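Local atomic coordinates of endonuclease 8-like L720 (Acanthamoeba polyphaga mimivirus, PDB entry 4MB7), a protein that belongs to the endonuclease VIII-like family, combining a two-sheet beta domain with a helix-two-turn-helix (H2TH) domain and a bound zinc ion. Residues Y52-L55 with P61-V64; F88-I91 with I97-R100; F170-E175 with I183-A188; I219-E224 with K233-I238. All blocks are in the same frame, centred on the assembly; numbering follows the deposited sequence.

Contact 1. Residues Y52-L55 with P61-V64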
loop_
_atom_site.group_PDB
_atom_site.type_symbol
_atom_site.label_atom_id
_atom_site.label_comp_id
_atom_site.label_asym_id
_atom_site.label_seq_id
_atom_site.Cartn_x
_atom_site.Cartn_y
_atom_site.Cartn_z
ATOM N N TYR A 52 6.467 5.464 5.499
ATOM C CA TYR A 52 6.813 6.283 6.656
ATOM C C TYR A 52 8.210 6.878 6.553
ATOM O O TYR A 52 9.143 6.225 6.085
ATOM C CB TYR A 52 6.697 5.468 7.947
ATOM C CG TYR A 52 5.298 4.983 8.252
ATOM C CD1 TYR A 52 4.435 5.742 9.031
ATOM C CD2 TYR A 52 4.842 3.765 7.765
ATOM C CE1 TYR A 52 3.155 5.301 9.318
ATOM C CE2 TYR A 52 3.560 3.315 8.044
ATOM C CZ TYR A 52 2.722 4.090 8.821
ATOM O OH TYR A 52 1.445 3.658 9.105
ATOM N N LEU A 53 8.339 8.119 7.012
ATOM C CA LEU A 53 9.600 8.849 6.978
ATOM C C LEU A 53 9.914 9.435 8.353
ATOM O O LEU A 53 9.223 10.336 8.824
ATOM C CB LEU A 53 9.526 9.967 5.936
ATOM C CG LEU A 53 10.657 10.997 5.903
ATOM C CD1 LEU A 53 11.995 10.317 5.689
ATOM C CD2 LEU A 53 10.403 12.031 4.818
ATOM N N MET A 54 10.958 8.920 8.995
ATOM C CA MET A 54 11.353 9.406 10.316
ATOM C C MET A 54 12.384 10.524 10.213
ATOM O O MET A 54 13.421 10.369 9.567
ATOM C CB MET A 54 11.893 8.262 11.175
ATOM C CG MET A 54 12.336 8.687 12.570
ATOM S SD MET A 54 13.005 7.314 13.530
ATOM C CE MET A 54 13.518 8.152 15.027
ATOM N N LEU A 55 12.090 11.651 10.853
ATOM C CA LEU A 55 12.966 12.815 10.809
ATOM C C LEU A 55 13.436 13.190 12.208
ATOM O O LEU A 55 12.628 13.310 13.131
ATOM C CB LEU A 55 12.241 14.002 10.169
ATOM C CG LEU A 55 11.686 13.803 8.757
ATOM C CD1 LEU A 55 10.899 15.028 8.322
ATOM C CD2 LEU A 55 12.804 13.508 7.767
ATOM N N PRO A 61 12.108 17.851 18.716
ATOM C CA PRO A 61 11.236 16.673 18.702
ATOM C C PRO A 61 11.358 15.881 17.404
ATOM O O PRO A 61 11.503 16.458 16.325
ATOM C CB PRO A 61 9.830 17.272 18.834
ATOM C CG PRO A 61 9.967 18.676 18.363
ATOM C CD PRO A 61 11.338 19.106 18.779
ATOM N N THR A 62 11.312 14.560 17.525
ATOM C CA THR A 62 11.321 13.674 16.370
ATOM C C THR A 62 9.933 13.635 15.741
ATOM O O THR A 62 8.926 13.635 16.446
ATOM C CB THR A 62 11.756 12.251 16.776
ATOM O OG1 THR A 62 13.142 12.263 17.138
ATOM C CG2 THR A 62 11.548 11.261 15.635
ATOM N N TYR A 63 9.881 13.620 14.414
ATOM C CA TYR A 63 8.610 13.516 13.709
ATOM C C TYR A 63 8.602 12.368 12.709
ATOM O O TYR A 63 9.649 11.939 12.224
ATOM C CB TYR A 63 8.283 14.822 12.984
ATOM C CG TYR A 63 7.911 15.963 13.901
ATOM C CD1 TYR A 63 6.676 15.993 14.537
ATOM C CD2 TYR A 63 8.788 17.015 14.120
ATOM C CE1 TYR A 63 6.328 17.041 15.374
ATOM C CE2 TYR A 63 8.450 18.067 14.954
ATOM C CZ TYR A 63 7.220 18.076 15.577
ATOM O OH TYR A 63 6.885 19.124 16.405
ATOM N N VAL A 64 7.408 11.874 12.406
ATOM C CA VAL A 64 7.235 10.876 11.360
ATOM C C VAL A 64 6.239 11.386 10.331
ATOM O O VAL A 64 5.118 11.761 10.668
ATOM C CB VAL A 64 6.742 9.530 11.924
ATOM C CG1 VAL A 64 6.422 8.562 10.785
ATOM C CG2 VAL A 64 7.780 8.933 12.864
#
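Leu-55 and Tyr-63 face each other as an antiparallel hydrogen-bonded pair and grip each other twice through the backbone. Leu-55 N donates to Tyr-63 O at 2.8 Å, almost straight (174°). In return, Tyr-63 N donates to Leu-55 O at 3.0 Å. Weaker CA-H...O contacts continue the pairing on both sides: Val-64 CA lies 3.3 Å from Leu-53 O, and Thr-62 CA makes a longer, bent one to Leu-55 O. Met-54 and Val-64 form the neighbouring non-hydrogen-bonded pair, and their side chains share one face of the sheet with Tyr-52 and Thr-62. Met-54 is fully extended, with CG anti to the backbone N (chi1 180°), a shape that carries its methyl CE to within 3.7 Å of Thr-62 CG2. The same threonine methyl also lies 3.4 Å from Leu-55 O. Val-64 CG1 comes to the Tyr-52 ring at its edge, near the ring plane, 3.9 Å from CD1. Tyr-52 is stacked on Trp-45 of strand 40-47, while Ile-130 of helix 126-136 covers Val-64. Leu-55 and Tyr-63 occupy the reverse face and both touch Tyr-39. The chemistry is that of a hairpin within a four-stranded antiparallel sheet: backbone amides fix the register, Tyr-52 and Val-64 face helix 126-136, and Met-54 lies on strand 40-47.

Contact 2. Residues F88-I91 with I97-R100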
loop_
_atom_site.group_PDB
_atom_site.type_symbol
_atom_site.label_atom_id
_atom_site.label_comp_id
_atom_site.label_asym_id
_atom_site.label_seq_id
_atom_site.Cartn_x
_atom_site.Cartn_y
_atom_site.Cartn_z
ATOM N N PHE A 88 2.552 18.256 -4.244
ATOM C CA PHE A 88 2.015 18.592 -2.929
ATOM C C PHE A 88 3.116 18.961 -1.944
ATOM O O PHE A 88 2.898 19.752 -1.029
ATOM C CB PHE A 88 1.187 17.434 -2.364
ATOM C CG PHE A 88 -0.141 17.244 -3.042
ATOM C CD1 PHE A 88 -0.548 18.099 -4.054
ATOM C CD2 PHE A 88 -0.990 16.219 -2.653
ATOM C CE1 PHE A 88 -1.771 17.926 -4.677
ATOM C CE2 PHE A 88 -2.217 16.043 -3.271
ATOM C CZ PHE A 88 -2.607 16.897 -4.284
ATOM N N MET A 89 4.293 18.374 -2.128
ATOM C CA MET A 89 5.420 18.640 -1.240
ATOM C C MET A 89 6.749 18.464 -1.962
ATOM O O MET A 89 6.910 17.557 -2.777
ATOM C CB MET A 89 5.359 17.744 0.004
ATOM C CG MET A 89 6.396 18.082 1.068
ATOM S SD MET A 89 6.060 17.316 2.671
ATOM C CE MET A 89 6.271 15.583 2.289
ATOM N N ILE A 90 7.693 19.348 -1.657
ATOM C CA ILE A 90 9.014 19.337 -2.268
ATOM C C ILE A 90 10.072 19.337 -1.180
ATOM O O ILE A 90 10.091 20.225 -0.335
ATOM C CB ILE A 90 9.241 20.599 -3.122
ATOM C CG1 ILE A 90 8.112 20.770 -4.133
ATOM C CG2 ILE A 90 10.587 20.531 -3.825
ATOM C CD1 ILE A 90 7.950 19.586 -5.025
ATOM N N ILE A 91 10.951 18.343 -1.194
ATOM C CA ILE A 91 12.050 18.307 -0.238
ATOM C C ILE A 91 13.394 18.229 -0.946
ATOM O O ILE A 91 13.698 17.239 -1.610
ATOM C CB ILE A 91 11.935 17.120 0.737
ATOM C CG1 ILE A 91 10.610 17.178 1.499
ATOM C CG2 ILE A 91 13.108 17.125 1.709
ATOM C CD1 ILE A 91 10.466 16.107 2.565
ATOM N N ILE A 97 19.639 16.194 -4.198
ATOM C CA ILE A 97 18.505 15.336 -4.524
ATOM C C ILE A 97 17.210 16.030 -4.114
ATOM O O ILE A 97 17.135 16.629 -3.043
ATOM C CB ILE A 97 18.615 13.966 -3.823
ATOM C CG1 ILE A 97 19.715 13.126 -4.474
ATOM C CG2 ILE A 97 17.285 13.219 -3.866
ATOM C CD1 ILE A 97 19.823 11.730 -3.912
ATOM N N VAL A 98 16.201 15.970 -4.977
ATOM C CA VAL A 98 14.901 16.557 -4.663
ATOM C C VAL A 98 13.792 15.508 -4.703
ATOM O O VAL A 98 13.598 14.833 -5.713
ATOM C CB VAL A 98 14.547 17.711 -5.622
ATOM C CG1 VAL A 98 13.176 18.282 -5.285
ATOM C CG2 VAL A 98 15.608 18.801 -5.559
ATOM N N LEU A 99 13.074 15.371 -3.593
ATOM C CA LEU A 99 11.945 14.452 -3.517
ATOM C C LEU A 99 10.636 15.201 -3.747
ATOM O O LEU A 99 10.396 16.247 -3.143
ATOM C CB LEU A 99 11.916 13.752 -2.156
ATOM C CG LEU A 99 13.109 12.856 -1.824
ATOM C CD1 LEU A 99 13.056 12.405 -0.372
ATOM C CD2 LEU A 99 13.157 11.658 -2.755
ATOM N N ARG A 100 9.790 14.661 -4.619
ATOM C CA ARG A 100 8.525 15.314 -4.949
ATOM C C ARG A 100 7.324 14.391 -4.757
ATOM O O ARG A 100 7.286 13.285 -5.298
ATOM C CB ARG A 100 8.558 15.858 -6.381
ATOM C CG ARG A 100 9.618 16.928 -6.607
ATOM C CD ARG A 100 9.498 17.559 -7.986
ATOM N NE ARG A 100 10.309 18.769 -8.108
ATOM C CZ ARG A 100 11.609 18.775 -8.386
ATOM N NH1 ARG A 100 12.257 17.632 -8.564
ATOM N NH2 ARG A 100 12.265 19.925 -8.478
#
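Ile-91 and Leu-99 make the hydrogen-bonded pair of an antiparallel hairpin whose short strand axes run 165° apart and approach to 4.8 Å. Ile-91 N donates to Leu-99 O at 2.9 Å; the return bond from Leu-99 N to Ile-91 O measures 2.8 Å. Beside them Ile-90 and Arg-100 form the non-hydrogen-bonded pair, with Arg-100 CA 3.5 Å from Met-89 O in a CA-H...O contact. Ile-90 uses its two branches on two different neighbours. With CG1 anti to the carbonyl carbon (chi1 -53°) and the chain turned again at chi2, CD1 rests 3.5 Å from Arg-100 CG, crossing the arginine's methylene stem at a slant. CG2 goes the other way, to Val-98 CG1 at 3.7 Å. That same Val-98 methyl lies over one face of the Arg-100 guanidinium, offset toward its rim, 3.4 Å above the plane. The arginine chain is extended from CG to NE, and its polar end is held by loop residues: NE is hydrogen-bonded to Thr-84 OG1 and NH2 to Asn-79 O. On the reverse face Ile-91 CB lies 4.4 Å from Leu-99 CB. Ile-91 also touches Ile-21 and Ile-24 of strand 21-25 there. Two kinds of surface thus lie back to back: an aliphatic one, and one on which an arginine keeps its methylenes against isoleucine while its charged head is tied down by hydrogen bonds.

Contact 3. Residues F170-E175 with I183-A188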
loop_
_atom_site.group_PDB
_atom_site.type_symbol
_atom_site.label_atom_id
_atom_site.label_comp_id
_atom_site.label_asym_id
_atom_site.label_seq_id
_atom_site.Cartn_x
_atom_site.Cartn_y
_atom_site.Cartn_z
ATOM N N PHE A 170 -13.368 -8.368 2.638
ATOM C CA PHE A 170 -12.361 -8.901 3.547
ATOM C C PHE A 170 -10.951 -8.814 2.961
ATOM O O PHE A 170 -9.992 -8.541 3.682
ATOM C CB PHE A 170 -12.695 -10.342 3.938
ATOM C CG PHE A 170 -11.777 -10.917 4.976
ATOM C CD1 PHE A 170 -11.634 -10.305 6.209
ATOM C CD2 PHE A 170 -11.069 -12.080 4.725
ATOM C CE1 PHE A 170 -10.793 -10.834 7.170
ATOM C CE2 PHE A 170 -10.227 -12.616 5.682
ATOM C CZ PHE A 170 -10.089 -11.993 6.906
ATOM N N LEU A 171 -10.831 -9.038 1.656
ATOM C CA LEU A 171 -9.532 -8.978 0.989
ATOM C C LEU A 171 -8.991 -7.554 0.933
ATOM O O LEU A 171 -7.794 -7.344 0.734
ATOM C CB LEU A 171 -9.616 -9.554 -0.426
ATOM C CG LEU A 171 -9.821 -11.065 -0.550
ATOM C CD1 LEU A 171 -9.805 -11.475 -2.011
ATOM C CD2 LEU A 171 -8.763 -11.822 0.238
ATOM N N LEU A 172 -9.879 -6.581 1.105
ATOM C CA LEU A 172 -9.497 -5.175 1.077
ATOM C C LEU A 172 -9.310 -4.606 2.482
ATOM O O LEU A 172 -8.994 -3.427 2.645
ATOM C CB LEU A 172 -10.537 -4.361 0.309
ATOM C CG LEU A 172 -10.592 -4.609 -1.198
ATOM C CD1 LEU A 172 -11.847 -3.999 -1.800
ATOM C CD2 LEU A 172 -9.347 -4.048 -1.865
ATOM N N ASP A 173 -9.507 -5.448 3.491
ATOM C CA ASP A 173 -9.299 -5.045 4.878
ATOM C C ASP A 173 -7.808 -4.842 5.126
ATOM O O ASP A 173 -7.022 -5.787 5.037
ATOM C CB ASP A 173 -9.862 -6.106 5.829
ATOM C CG ASP A 173 -9.984 -5.609 7.261
ATOM O OD1 ASP A 173 -11.069 -5.781 7.857
ATOM O OD2 ASP A 173 -9.000 -5.060 7.798
ATOM N N GLN A 174 -7.425 -3.610 5.447
ATOM C CA GLN A 174 -6.013 -3.254 5.570
ATOM C C GLN A 174 -5.385 -3.680 6.891
ATOM O O GLN A 174 -4.183 -3.514 7.096
ATOM C CB GLN A 174 -5.813 -1.753 5.336
ATOM C CG GLN A 174 -6.135 -1.327 3.917
ATOM C CD GLN A 174 -5.335 -2.108 2.889
ATOM O OE1 GLN A 174 -4.105 -2.074 2.889
ATOM N NE2 GLN A 174 -6.033 -2.825 2.015
ATOM N N GLU A 175 -6.197 -4.229 7.786
ATOM C CA GLU A 175 -5.669 -4.788 9.020
ATOM C C GLU A 175 -5.137 -6.197 8.767
ATOM O O GLU A 175 -4.152 -6.617 9.373
ATOM C CB GLU A 175 -6.745 -4.815 10.106
ATOM C CG GLU A 175 -6.288 -5.447 11.410
ATOM C CD GLU A 175 -7.325 -5.339 12.508
ATOM O OE1 GLU A 175 -8.332 -4.628 12.308
ATOM O OE2 GLU A 175 -7.132 -5.964 13.573
ATOM N N ILE A 183 -7.195 -4.190 -7.741
ATOM C CA ILE A 183 -6.732 -5.052 -8.822
ATOM C C ILE A 183 -6.336 -6.434 -8.301
ATOM O O ILE A 183 -6.728 -7.453 -8.868
ATOM C CB ILE A 183 -5.554 -4.423 -9.589
ATOM C CG1 ILE A 183 -6.000 -3.134 -10.283
ATOM C CG2 ILE A 183 -4.992 -5.403 -10.608
ATOM C CD1 ILE A 183 -4.927 -2.496 -11.139
ATOM N N LEU A 184 -5.572 -6.459 -7.213
ATOM C CA LEU A 184 -5.099 -7.709 -6.624
ATOM C C LEU A 184 -6.235 -8.615 -6.165
ATOM O O LEU A 184 -6.225 -9.817 -6.435
ATOM C CB LEU A 184 -4.162 -7.430 -5.447
ATOM C CG LEU A 184 -2.716 -7.064 -5.776
ATOM C CD1 LEU A 184 -1.992 -6.573 -4.527
ATOM C CD2 LEU A 184 -1.991 -8.256 -6.381
ATOM N N GLN A 185 -7.209 -8.040 -5.467
ATOM C CA GLN A 185 -8.298 -8.827 -4.900
ATOM C C GLN A 185 -9.121 -9.556 -5.965
ATOM O O GLN A 185 -9.477 -10.718 -5.782
ATOM C CB GLN A 185 -9.189 -7.968 -3.989
ATOM C CG GLN A 185 -9.917 -6.826 -4.681
ATOM C CD GLN A 185 -11.309 -7.219 -5.141
ATOM O OE1 GLN A 185 -11.799 -8.300 -4.817
ATOM N NE2 GLN A 185 -11.956 -6.341 -5.899
ATOM N N GLN A 186 -9.403 -8.890 -7.081
ATOM C CA GLN A 186 -10.233 -9.502 -8.118
ATOM C C GLN A 186 -9.445 -10.448 -9.025
ATOM O O GLN A 186 -9.994 -11.430 -9.527
ATOM C CB GLN A 186 -10.985 -8.443 -8.931
ATOM C CG GLN A 186 -10.113 -7.464 -9.693
ATOM C CD GLN A 186 -10.905 -6.269 -10.198
ATOM O OE1 GLN A 186 -11.340 -6.238 -11.348
ATOM N NE2 GLN A 186 -11.100 -5.281 -9.332
ATOM N N GLU A 187 -8.164 -10.157 -9.230
ATOM C CA GLU A 187 -7.298 -11.057 -9.981
ATOM C C GLU A 187 -7.106 -12.367 -9.221
ATOM O O GLU A 187 -7.103 -13.448 -9.812
ATOM C CB GLU A 187 -5.940 -10.409 -10.257
ATOM C CG GLU A 187 -5.959 -9.359 -11.357
ATOM C CD GLU A 187 -6.179 -9.958 -12.734
ATOM O OE1 GLU A 187 -5.724 -11.096 -12.971
ATOM O OE2 GLU A 187 -6.810 -9.289 -13.578
ATOM N N ALA A 188 -6.953 -12.264 -7.905
ATOM C CA ALA A 188 -6.776 -13.441 -7.063
ATOM C C ALA A 188 -8.055 -14.268 -7.009
ATOM O O ALA A 188 -8.013 -15.498 -7.058
ATOM C CB ALA A 188 -6.354 -13.035 -5.666
#
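Gln-185 meets Leu-171 and Leu-172 with the hydrocarbon part of its side chain, in an uncommon conformation for a helix. Its CG stands between the backbone N and the carbonyl carbon (chi1 63°), a crowded position, and the chain bends again at chi2. Folded in this way, the two methylenes serve one leucine each. CB faces Leu-171 CB at 3.9 Å, and CG faces Leu-172 CD2 at 4.0 Å. Leu-171 also brings CD1 over the helix backbone, 3.9 Å from Gln-185 O. Between the two segments the contact is van der Waals packing among three buried residues. The amide end of Gln-185 is satisfied elsewhere: NE2 is hydrogen-bonded to Asn-182 OD1 and Thr-265 OG1, OE1 to Thr-168 OG1. These partners would fix the rotation of the amide and so keep the bent stem against the leucines. The chain beyond Leu-172 is braced locally. Gln-174 NE2 bonds to Leu-172 O at 3.1 Å from well above the carbonyl plane, and Asp-173 OD2 accepts from Glu-175 N at 2.9 Å, an Asx turn. The side chain of Leu-172 lies about 4 Å from a bound sulfate ion, probably from the crystallisation liquor. The arrangement joins helix 167-171 and the turn after it to helix 182-191, within the H2TH region. Behind them Phe-170 packs on helix 148-161, Ala-188 rests on helix 205-230, and Leu-172 reaches Arg-263 of strand 263-267.

Contact 4. Residues I219-E224 with K233-I238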
loop_
_atom_site.group_PDB
_atom_site.type_symbol
_atom_site.label_atom_id
_atom_site.label_comp_id
_atom_site.label_asym_id
_atom_site.label_seq_id
_atom_site.Cartn_x
_atom_site.Cartn_y
_atom_site.Cartn_z
ATOM N N ILE A 219 1.546 -10.649 -6.780
ATOM C CA ILE A 219 2.451 -9.614 -6.290
ATOM C C ILE A 219 3.875 -9.877 -6.778
ATOM O O ILE A 219 4.579 -8.954 -7.194
ATOM C CB ILE A 219 2.421 -9.517 -4.752
ATOM C CG1 ILE A 219 1.076 -8.956 -4.286
ATOM C CG2 ILE A 219 3.561 -8.640 -4.241
ATOM C CD1 ILE A 219 0.876 -9.013 -2.786
ATOM N N ASP A 220 4.285 -11.142 -6.739
ATOM C CA ASP A 220 5.594 -11.545 -7.250
ATOM C C ASP A 220 5.727 -11.238 -8.740
ATOM O O ASP A 220 6.769 -10.763 -9.193
ATOM C CB ASP A 220 5.830 -13.040 -7.022
ATOM C CG ASP A 220 6.055 -13.385 -5.564
ATOM O OD1 ASP A 220 6.413 -12.482 -4.776
ATOM O OD2 ASP A 220 5.881 -14.570 -5.211
ATOM N N LEU A 221 4.670 -11.527 -9.494
ATOM C CA LEU A 221 4.656 -11.277 -10.931
ATOM C C LEU A 221 4.747 -9.785 -11.235
ATOM O O LEU A 221 5.481 -9.373 -12.129
ATOM C CB LEU A 221 3.395 -11.863 -11.571
ATOM C CG LEU A 221 3.309 -13.388 -11.671
ATOM C CD1 LEU A 221 1.950 -13.812 -12.210
ATOM C CD2 LEU A 221 4.425 -13.927 -12.550
ATOM N N LEU A 222 3.994 -8.983 -10.488
ATOM C CA LEU A 222 4.035 -7.535 -10.645
ATOM C C LEU A 222 5.418 -6.988 -10.319
ATOM O O LEU A 222 5.908 -6.082 -10.990
ATOM C CB LEU A 222 2.979 -6.866 -9.764
ATOM C CG LEU A 222 1.533 -6.965 -10.253
ATOM C CD1 LEU A 222 0.569 -6.597 -9.142
ATOM C CD2 LEU A 222 1.324 -6.065 -11.461
ATOM N N TYR A 223 6.050 -7.544 -9.291
ATOM C CA TYR A 223 7.385 -7.101 -8.907
ATOM C C TYR A 223 8.420 -7.516 -9.946
ATOM O O TYR A 223 9.333 -6.755 -10.265
ATOM C CB TYR A 223 7.770 -7.639 -7.529
ATOM C CG TYR A 223 9.063 -7.059 -7.006
ATOM C CD1 TYR A 223 9.119 -5.752 -6.538
ATOM C CD2 TYR A 223 10.227 -7.815 -6.983
ATOM C CE1 TYR A 223 10.301 -5.213 -6.060
ATOM C CE2 TYR A 223 11.412 -7.285 -6.507
ATOM C CZ TYR A 223 11.443 -5.986 -6.047
ATOM O OH TYR A 223 12.619 -5.455 -5.572
ATOM N N GLU A 224 8.269 -8.727 -10.471
ATOM C CA GLU A 224 9.166 -9.235 -11.501
ATOM C C GLU A 224 9.044 -8.413 -12.782
ATOM O O GLU A 224 10.031 -8.191 -13.482
ATOM C CB GLU A 224 8.879 -10.714 -11.785
ATOM C CG GLU A 224 9.798 -11.355 -12.820
ATOM C CD GLU A 224 11.204 -11.613 -12.299
ATOM O OE1 GLU A 224 11.474 -11.330 -11.112
ATOM O OE2 GLU A 224 12.041 -12.107 -13.081
ATOM N N LYS A 233 13.695 -4.452 -20.371
ATOM C CA LYS A 233 12.999 -5.584 -20.975
ATOM C C LYS A 233 11.496 -5.496 -20.744
ATOM O O LYS A 233 11.029 -4.718 -19.913
ATOM C CB LYS A 233 13.531 -6.899 -20.405
ATOM C CG LYS A 233 15.045 -7.015 -20.421
ATOM C CD LYS A 233 15.507 -8.247 -19.659
ATOM C CE LYS A 233 17.017 -8.255 -19.484
ATOM N NZ LYS A 233 17.472 -9.396 -18.643
ATOM N N GLU A 234 10.740 -6.300 -21.485
ATOM C CA GLU A 234 9.296 -6.372 -21.302
ATOM C C GLU A 234 8.890 -7.750 -20.795
ATOM O O GLU A 234 9.178 -8.767 -21.424
ATOM C CB GLU A 234 8.558 -6.040 -22.601
ATOM C CG GLU A 234 7.054 -6.276 -22.536
ATOM C CD GLU A 234 6.371 -5.448 -21.462
ATOM O OE1 GLU A 234 5.458 -5.978 -20.790
ATOM O OE2 GLU A 234 6.740 -4.267 -21.294
ATOM N N PHE A 235 8.219 -7.773 -19.648
ATOM C CA PHE A 235 7.836 -9.023 -19.006
ATOM C C PHE A 235 6.618 -9.652 -19.679
ATOM O O PHE A 235 6.509 -10.873 -19.763
ATOM C CB PHE A 235 7.572 -8.787 -17.517
ATOM C CG PHE A 235 7.347 -10.046 -16.728
ATOM C CD1 PHE A 235 8.328 -11.020 -16.661
ATOM C CD2 PHE A 235 6.163 -10.244 -16.038
ATOM C CE1 PHE A 235 8.126 -12.180 -15.930
ATOM C CE2 PHE A 235 5.955 -11.397 -15.304
ATOM C CZ PHE A 235 6.939 -12.366 -15.250
ATOM N N GLY A 236 5.709 -8.813 -20.163
ATOM C CA GLY A 236 4.496 -9.293 -20.801
ATOM C C GLY A 236 3.284 -9.126 -19.906
ATOM O O GLY A 236 3.426 -8.881 -18.708
ATOM N N PRO A 237 2.080 -9.261 -20.480
ATOM C CA PRO A 237 0.836 -9.076 -19.723
ATOM C C PRO A 237 0.655 -10.142 -18.648
ATOM O O PRO A 237 1.086 -11.281 -18.834
ATOM C CB PRO A 237 -0.249 -9.208 -20.797
ATOM C CG PRO A 237 0.379 -10.024 -21.870
ATOM C CD PRO A 237 1.825 -9.633 -21.882
ATOM N N ILE A 238 0.038 -9.769 -17.530
ATOM C CA ILE A 238 -0.199 -10.708 -16.434
ATOM C C ILE A 238 -1.628 -10.624 -15.902
ATOM O O ILE A 238 -2.079 -11.518 -15.185
ATOM C CB ILE A 238 0.768 -10.478 -15.256
ATOM C CG1 ILE A 238 0.508 -9.119 -14.610
ATOM C CG2 ILE A 238 2.217 -10.606 -15.705
ATOM C CD1 ILE A 238 0.562 -9.155 -13.104
#
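Phe-235 lies across helix 205-230, its ring meeting Leu-221 and Glu-224, whose side chains each cross it at about a right angle. Its CG is anti to the backbone N (chi1 -172°), which swings the ring away from its own backbone N and out to the helix. Leu-221 CD2 meets the ring at CZ, 4.0 Å away, while the leucine's carbonyl O approaches CE2 obliquely at 3.8 Å. Glu-224 brings a methylene rather than its charge: CG lies 3.6 Å from Phe-235 CE1, and the carboxylate plane is turned 73° from the ring. Glu-224 CB stands over one ring face, offset toward the rim. Further along the loop, Ile-238 points its long branch at the helix. With CG1 placed between the backbone N and the carbonyl carbon, the terminal CD1 reaches Leu-222 CD2 at 3.6 Å, the two side chains again roughly perpendicular. The same CD1 comes to 4.2 Å from Leu-221 CB, so Leu-221 lies against both loop residues. Gly-236 N donates to Glu-234 OE1 at 2.9 Å, bracing the loop around Phe-235. Phe-228, further along the helix, meets the Phe-235 ring edge-to-face, and Ser-225 touches it as well; on the far side Leu-222 packs on Pro-4 and Leu-184. The loop folding back after helix 205-230 is therefore held to residues 219-224 by van der Waals contacts, without a hydrogen bond between the segments, an aromatic ring and an isoleucine methyl being laid on leucines and a glutamate stem near the protein surface.

In the fold
Contacts 1 and 2 are hairpins of the two four-stranded antiparallel sheets; their centres lie 16 Å apart, on the same side of the chain's centre, and their nearest atoms about 5 Å apart without touching. Contact 3 belongs to the helical part, with its centre 30 Å from contact 1 and 31 Å from contact 2. Contacts 3 and 4 do meet: Leu-184 CD2 of helix 182-191 packs on Ile-219 CG1 of helix 205-230 at 3.8 Å. The zinc ion is held by Cys-247, His-251, Cys-268 and Cys-271, later in the chain than all four contacts; Gln-185 of contact 3 is hydrogen-bonded to Thr-265 of strand 263-267, which lies between ligands His-251 and Cys-268 in the sequence.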